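Local coordinates for gamma-butyrobetaine hydroxylase-like N-terminal domain-containing protein (Acidithiobacillus ferrooxidans, PDB 3LUU), which is of unknown function but binds a zinc ion and belongs to the gamma-butyrobetaine hydroxylase-like N-terminal domain family, at residues F35-V40 with K61-V66; V72-V77 with I89-L95. All blocks are in the same frame, centred on the assembly; numbering follows the deposited sequence.

Contact 1 (F35-V40 with K61-V66); sequences FEHLRV and KEHVSV. With ZN (zinc ion), chain B.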
loop_
_atom_site.group_PDB
_atom_site.type_symbol
_atom_site.label_atom_id
_atom_site.label_comp_id
_atom_site.label_asym_id
_atom_site.label_seq_id
_atom_site.Cartn_x
_atom_site.Cartn_y
_atom_site.Cartn_z
ATOM N N PHE A 35 -1.383 4.342 5.774
ATOM C CA PHE A 35 -0.640 3.215 6.349
ATOM C C PHE A 35 -1.565 2.262 7.105
ATOM O O PHE A 35 -1.412 1.035 7.033
ATOM C CB PHE A 35 0.441 3.758 7.290
ATOM C CG PHE A 35 1.579 4.485 6.585
ATOM C CD1 PHE A 35 1.732 4.452 5.205
ATOM C CD2 PHE A 35 2.552 5.146 7.314
ATOM C CE1 PHE A 35 2.781 5.094 4.577
ATOM C CE2 PHE A 35 3.628 5.787 6.656
ATOM C CZ PHE A 35 3.731 5.734 5.291
ATOM N N GLU A 36 -2.511 2.834 7.853
ATOM C CA GLU A 36 -3.478 2.054 8.613
ATOM C C GLU A 36 -4.278 1.135 7.711
ATOM O O GLU A 36 -4.425 -0.030 7.998
ATOM C CB GLU A 36 -4.450 2.974 9.316
ATOM C CG GLU A 36 -5.506 2.237 10.128
ATOM C CD GLU A 36 -6.614 3.148 10.659
ATOM O OE1 GLU A 36 -6.901 4.208 10.046
ATOM O OE2 GLU A 36 -7.188 2.789 11.714
ATOM N N HIS A 37 -4.846 1.706 6.653
ATOM C CA HIS A 37 -5.643 0.960 5.676
ATOM C C HIS A 37 -4.841 -0.180 5.057
ATOM O O HIS A 37 -5.302 -1.325 5.018
ATOM C CB HIS A 37 -6.168 1.938 4.627
ATOM C CG HIS A 37 -7.190 1.374 3.694
ATOM N ND1 HIS A 37 -7.615 2.058 2.579
ATOM C CD2 HIS A 37 -7.886 0.219 3.713
ATOM C CE1 HIS A 37 -8.523 1.345 1.948
ATOM N NE2 HIS A 37 -8.698 0.223 2.609
ATOM N N LEU A 38 -3.617 0.121 4.646
ATOM C CA LEU A 38 -2.733 -0.894 4.078
ATOM C C LEU A 38 -2.482 -2.050 5.075
ATOM O O LEU A 38 -2.516 -3.240 4.726
ATOM C CB LEU A 38 -1.406 -0.248 3.635
ATOM C CG LEU A 38 -1.470 0.699 2.429
ATOM C CD1 LEU A 38 -0.235 1.577 2.413
ATOM C CD2 LEU A 38 -1.604 -0.082 1.128
ATOM N N ARG A 39 -2.258 -1.694 6.328
ATOM C CA ARG A 39 -2.012 -2.697 7.341
ATOM C C ARG A 39 -3.237 -3.568 7.594
ATOM O O ARG A 39 -3.121 -4.792 7.692
ATOM C CB ARG A 39 -1.511 -2.019 8.628
ATOM C CG ARG A 39 -1.203 -2.958 9.789
ATOM C CD ARG A 39 -0.163 -3.983 9.440
ATOM N NE ARG A 39 -0.050 -4.982 10.485
ATOM C CZ ARG A 39 -0.741 -6.120 10.542
ATOM N NH1 ARG A 39 -1.616 -6.442 9.608
ATOM N NH2 ARG A 39 -0.557 -6.950 11.557
ATOM N N VAL A 40 -4.413 -2.964 7.724
ATOM C CA VAL A 40 -5.588 -3.778 8.066
ATOM C C VAL A 40 -6.062 -4.595 6.874
ATOM O O VAL A 40 -6.727 -5.593 7.060
ATOM C CB VAL A 40 -6.729 -2.967 8.721
ATOM C CG1 VAL A 40 -6.201 -2.222 9.970
ATOM C CG2 VAL A 40 -7.311 -2.005 7.793
ATOM N N LYS A 61 -4.895 -0.595 14.406
ATOM C CA LYS A 61 -3.672 -0.342 13.636
ATOM C C LYS A 61 -3.503 1.125 13.244
ATOM O O LYS A 61 -2.698 1.432 12.386
ATOM C CB LYS A 61 -3.607 -1.247 12.398
ATOM C CG LYS A 61 -3.597 -2.761 12.684
ATOM C CD LYS A 61 -2.377 -3.179 13.565
ATOM C CE LYS A 61 -2.390 -4.702 13.950
ATOM N NZ LYS A 61 -1.264 -5.079 14.920
ATOM N N GLU A 62 -4.211 2.023 13.924
ATOM C CA GLU A 62 -4.146 3.440 13.582
ATOM C C GLU A 62 -2.756 4.072 13.775
ATOM O O GLU A 62 -2.405 5.049 13.112
ATOM C CB GLU A 62 -5.218 4.249 14.308
ATOM C CG GLU A 62 -5.065 4.376 15.814
ATOM C CD GLU A 62 -5.778 3.270 16.577
ATOM O OE1 GLU A 62 -6.015 2.188 15.989
ATOM O OE2 GLU A 62 -6.109 3.500 17.762
ATOM N N HIS A 63 -1.960 3.498 14.671
ATOM C CA HIS A 63 -0.621 4.019 14.909
ATOM C C HIS A 63 0.469 3.276 14.160
ATOM O O HIS A 63 1.649 3.629 14.273
ATOM C CB HIS A 63 -0.346 4.103 16.408
ATOM C CG HIS A 63 -0.981 5.308 17.055
ATOM N ND1 HIS A 63 -1.995 5.218 17.988
ATOM C CD2 HIS A 63 -0.755 6.634 16.877
ATOM C CE1 HIS A 63 -2.352 6.432 18.368
ATOM N NE2 HIS A 63 -1.619 7.309 17.706
ATOM N N VAL A 64 0.094 2.326 13.307
ATOM C CA VAL A 64 1.099 1.547 12.576
ATOM C C VAL A 64 1.642 2.385 11.396
ATOM O O VAL A 64 0.911 3.224 10.811
ATOM C CB VAL A 64 0.518 0.143 12.219
ATOM C CG1 VAL A 64 1.476 -0.663 11.411
ATOM C CG2 VAL A 64 0.165 -0.618 13.585
ATOM N N SER A 65 2.945 2.257 11.119
ATOM C CA SER A 65 3.513 2.915 9.961
ATOM C C SER A 65 4.195 1.921 9.026
ATOM O O SER A 65 4.516 0.812 9.415
ATOM C CB SER A 65 4.475 4.032 10.376
ATOM O OG SER A 65 5.641 3.486 10.949
ATOM N N VAL A 66 4.349 2.327 7.763
ATOM C CA VAL A 66 5.141 1.600 6.799
ATOM C C VAL A 66 6.580 2.088 6.978
ATOM O O VAL A 66 6.897 3.273 6.795
ATOM C CB VAL A 66 4.632 1.807 5.368
ATOM C CG1 VAL A 66 5.591 1.210 4.371
ATOM C CG2 VAL A 66 3.222 1.193 5.231
HETATM ZN ZN ZN B . -10.241 -1.064 2.281
HETATM O O HOH W 1 -7.006 0.192 12.662
#

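Contact 2 (V72-V77 with I89-L95); sequences VGHYAV and IFTWEYL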
loop_
_atom_site.group_PDB
_atom_site.type_symbol
_atom_site.label_atom_id
_atom_site.label_comp_id
_atom_site.label_asym_id
_atom_site.label_seq_id
_atom_site.Cartn_x
_atom_site.Cartn_y
_atom_site.Cartn_z
ATOM N N VAL A 72 8.920 -6.050 -5.437
ATOM C CA VAL A 72 8.939 -7.494 -5.593
ATOM C C VAL A 72 8.724 -7.707 -7.085
ATOM O O VAL A 72 7.637 -7.455 -7.623
ATOM C CB VAL A 72 7.871 -8.168 -4.711
ATOM C CG1 VAL A 72 7.775 -9.687 -5.010
ATOM C CG2 VAL A 72 8.167 -7.904 -3.214
ATOM N N GLY A 73 9.807 -8.084 -7.765
ATOM C CA GLY A 73 9.793 -8.203 -9.209
ATOM C C GLY A 73 9.268 -6.912 -9.795
ATOM O O GLY A 73 9.563 -5.842 -9.269
ATOM N N HIS A 74 8.453 -7.030 -10.843
ATOM C CA HIS A 74 7.786 -5.883 -11.443
ATOM C C HIS A 74 6.315 -5.785 -11.078
ATOM O O HIS A 74 5.651 -4.862 -11.495
ATOM C CB HIS A 74 7.907 -5.976 -12.971
ATOM C CG HIS A 74 9.301 -5.763 -13.471
ATOM N ND1 HIS A 74 10.035 -4.635 -13.162
ATOM C CD2 HIS A 74 10.095 -6.526 -14.261
ATOM C CE1 HIS A 74 11.225 -4.718 -13.732
ATOM N NE2 HIS A 74 11.284 -5.852 -14.411
ATOM N N TYR A 75 5.793 -6.714 -10.296
ATOM C CA TYR A 75 4.348 -6.844 -10.148
ATOM C C TYR A 75 3.850 -6.439 -8.773
ATOM O O TYR A 75 2.643 -6.248 -8.583
ATOM C CB TYR A 75 3.916 -8.290 -10.455
ATOM C CG TYR A 75 4.267 -9.320 -9.358
ATOM C CD1 TYR A 75 5.539 -9.901 -9.277
ATOM C CD2 TYR A 75 3.311 -9.723 -8.411
ATOM C CE1 TYR A 75 5.850 -10.856 -8.263
ATOM C CE2 TYR A 75 3.618 -10.667 -7.388
ATOM C CZ TYR A 75 4.885 -11.230 -7.317
ATOM O OH TYR A 75 5.169 -12.157 -6.314
ATOM N N ALA A 76 4.745 -6.298 -7.797
ATOM C CA ALA A 76 4.288 -6.030 -6.443
ATOM C C ALA A 76 5.308 -5.240 -5.613
ATOM O O ALA A 76 6.406 -4.920 -6.077
ATOM C CB ALA A 76 3.935 -7.350 -5.777
ATOM N N VAL A 77 4.883 -4.848 -4.416
ATOM C CA VAL A 77 5.772 -4.323 -3.388
ATOM C C VAL A 77 5.508 -5.082 -2.069
ATOM O O VAL A 77 4.380 -5.497 -1.771
ATOM C CB VAL A 77 5.638 -2.773 -3.085
ATOM C CG1 VAL A 77 6.387 -1.938 -4.118
ATOM C CG2 VAL A 77 4.153 -2.327 -2.866
ATOM N N ILE A 89 2.744 -8.837 0.617
ATOM C CA ILE A 89 3.156 -8.520 -0.747
ATOM C C ILE A 89 1.888 -7.942 -1.349
ATOM O O ILE A 89 0.841 -8.576 -1.322
ATOM C CB ILE A 89 3.624 -9.744 -1.536
ATOM C CG1 ILE A 89 4.829 -10.417 -0.842
ATOM C CG2 ILE A 89 3.958 -9.388 -2.987
ATOM C CD1 ILE A 89 6.107 -9.598 -0.826
ATOM N N PHE A 90 1.977 -6.707 -1.818
ATOM C CA PHE A 90 0.834 -6.007 -2.379
ATOM C C PHE A 90 1.072 -5.873 -3.868
ATOM O O PHE A 90 2.017 -5.174 -4.288
ATOM C CB PHE A 90 0.708 -4.611 -1.798
ATOM C CG PHE A 90 0.309 -4.564 -0.343
ATOM C CD1 PHE A 90 1.203 -4.947 0.645
ATOM C CD2 PHE A 90 -0.927 -4.053 0.033
ATOM C CE1 PHE A 90 0.870 -4.862 1.976
ATOM C CE2 PHE A 90 -1.268 -3.992 1.380
ATOM C CZ PHE A 90 -0.364 -4.400 2.337
ATOM N N THR A 91 0.220 -6.499 -4.673
ATOM C CA THR A 91 0.340 -6.320 -6.111
ATOM C C THR A 91 -0.164 -4.916 -6.459
ATOM O O THR A 91 -0.955 -4.319 -5.714
ATOM C CB THR A 91 -0.431 -7.352 -6.913
ATOM O OG1 THR A 91 -1.844 -7.187 -6.716
ATOM C CG2 THR A 91 -0.018 -8.762 -6.507
ATOM N N TRP A 92 0.313 -4.390 -7.581
ATOM C CA TRP A 92 -0.161 -3.117 -8.116
ATOM C C TRP A 92 -1.686 -3.103 -8.298
ATOM O O TRP A 92 -2.347 -2.144 -7.910
ATOM C CB TRP A 92 0.537 -2.798 -9.437
ATOM C CG TRP A 92 2.034 -2.781 -9.341
ATOM C CD1 TRP A 92 2.908 -3.430 -10.164
ATOM C CD2 TRP A 92 2.832 -2.087 -8.378
ATOM N NE1 TRP A 92 4.199 -3.181 -9.775
ATOM C CE2 TRP A 92 4.187 -2.364 -8.681
ATOM C CE3 TRP A 92 2.544 -1.235 -7.305
ATOM C CZ2 TRP A 92 5.247 -1.834 -7.939
ATOM C CZ3 TRP A 92 3.605 -0.702 -6.569
ATOM C CH2 TRP A 92 4.936 -1.014 -6.892
ATOM N N GLU A 93 -2.228 -4.191 -8.827
ATOM C CA GLU A 93 -3.657 -4.350 -9.015
ATOM C C GLU A 93 -4.399 -4.228 -7.677
ATOM O O GLU A 93 -5.388 -3.512 -7.565
ATOM C CB GLU A 93 -3.967 -5.689 -9.726
ATOM C CG GLU A 93 -5.122 -5.646 -10.688
ATOM N N TYR A 94 -3.911 -4.926 -6.659
ATOM C CA TYR A 94 -4.493 -4.857 -5.320
ATOM C C TYR A 94 -4.444 -3.442 -4.720
ATOM O O TYR A 94 -5.424 -2.985 -4.167
ATOM C CB TYR A 94 -3.754 -5.803 -4.396
ATOM C CG TYR A 94 -4.381 -5.996 -3.055
ATOM C CD1 TYR A 94 -5.617 -6.595 -2.932
ATOM C CD2 TYR A 94 -3.741 -5.622 -1.921
ATOM C CE1 TYR A 94 -6.194 -6.781 -1.710
ATOM C CE2 TYR A 94 -4.313 -5.817 -0.687
ATOM C CZ TYR A 94 -5.526 -6.394 -0.589
ATOM O OH TYR A 94 -6.073 -6.604 0.652
ATOM N N LEU A 95 -3.305 -2.768 -4.820
ATOM C CA LEU A 95 -3.175 -1.411 -4.305
ATOM C C LEU A 95 -4.164 -0.479 -4.977
ATOM O O LEU A 95 -4.858 0.312 -4.312
ATOM C CB LEU A 95 -1.772 -0.872 -4.517
ATOM C CG LEU A 95 -0.682 -1.483 -3.685
ATOM C CD1 LEU A 95 0.656 -0.958 -4.211
ATOM C CD2 LEU A 95 -0.899 -1.131 -2.223
HETATM O O HOH W 2 -0.132 -6.078 -10.383
#

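Contact 1 (F35-V40 with K61-V66)
F35 and V66 carry the apolar half of this contact. CB of V66 sits 3.9 Å from the centroid of the F35 ring and only 12° off its normal, a CH-pi contact over the face, and V66 N lies over the rim of the same face, 3.4 Å from F35 CD2. CB of F35 points to the 61-66 segment, and CG turned anti to the carbonyl carbon (chi1 -69°) lays the ring against V66 and its backbone N; V64 O meets it near its plane, 3.6 Å from F35 CB. M21 of strand 20-25 also packs on F35; an alanine in place of F35 would probably leave V66 without its aromatic partner and open a gap between V66 and M21. V64 CG1 meets the aliphatic CG of R39 at 3.9 Å.

The polar contacts are of another kind. One water joins the segments, giving a hydrogen to E36 OE2 (2.8 Å) and accepting one from K61 N. Farther along the helix, the K61 chain runs obliquely across R39, its CE over one face of the guanidinium, 3.8 Å from R39 NH2. R39 NH2 and K61 NZ come within 3.9 Å of each other, yet D83 OD2 forms salt bridges with both R39 NE and K61 NZ.

The chemistry therefore implies an interface set by ring packing at one end and by a shared carboxylate at the other, while H37, pointing away, is left to bind zinc through NE2.

Contact 2 (V72-V77 with I89-L95)
V77 and F90 form an antiparallel hydrogen-bonded pair, and their two backbone bonds fix the register: V77 N to F90 O, and F90 N to V77 O at 2.7 Å and almost straight (178°). The adjacent A76-T91 pair is non-hydrogen-bonded, its CA atoms 4.0 Å apart. A76 CB and I89 CG2 approach to 3.5 Å, closer than usual for two carbons. Packing is tight on the side of V77, W92 and L95, where V77 and L95 are buried: V77 CG1 meets W92 CH2 at 3.3 Å.

W92 NE1 donates to H74 O (2.8 Å) in the indole plane, though the nitrogen stands above the carbonyl plane of H74 and the N-H...O angle is bent to 143°. With CG anti to the carbonyl carbon (chi1 -56°), the indole puts its NE1 edge against H74 O and one face over Y75 O, which accepts from W92 N.

The exposed H74 and Y75 end is looser. The Y75 ring meets T91 only at its edge, Y75 CD2 to T91 CG2 4.0 Å, though the backbone is closer, Y75 O to T91 CA 3.4 Å; a water bridges E93 N to Y75 O, the latter bond weak.

T91 OG1 accepts from Y94 N and so N-caps helix 92-98. A classic beta bulge, Y75 and A76 facing V72, lies where strand 66-72 turns into 76-81; strands 76-81 and 89-91 form the hairpin whose second strand runs into the helix.

In the fold
The centres of contacts 1 and 2 lie about 17 Å apart, on opposite sides of the chain's centre, and come in series: 35-40 with 61-66 closes before 72-77 opens. Strand 66-72 joins them, since V66 begins it in contact 1 and V72 ends it in contact 2, within the antiparallel sheet 66-72, 76-81, 89-91. They also touch directly: L38 CD2 is 3.6 Å from L95 CD2, and F90 CZ lies 3.4 Å from L38 O. Helices 35-40 and 92-98 thus pack together, and M21 of the other sheet contacts both L38 and L95. The zinc ion, bound by H37, E41 and E101, ties the first helix to the chain's end.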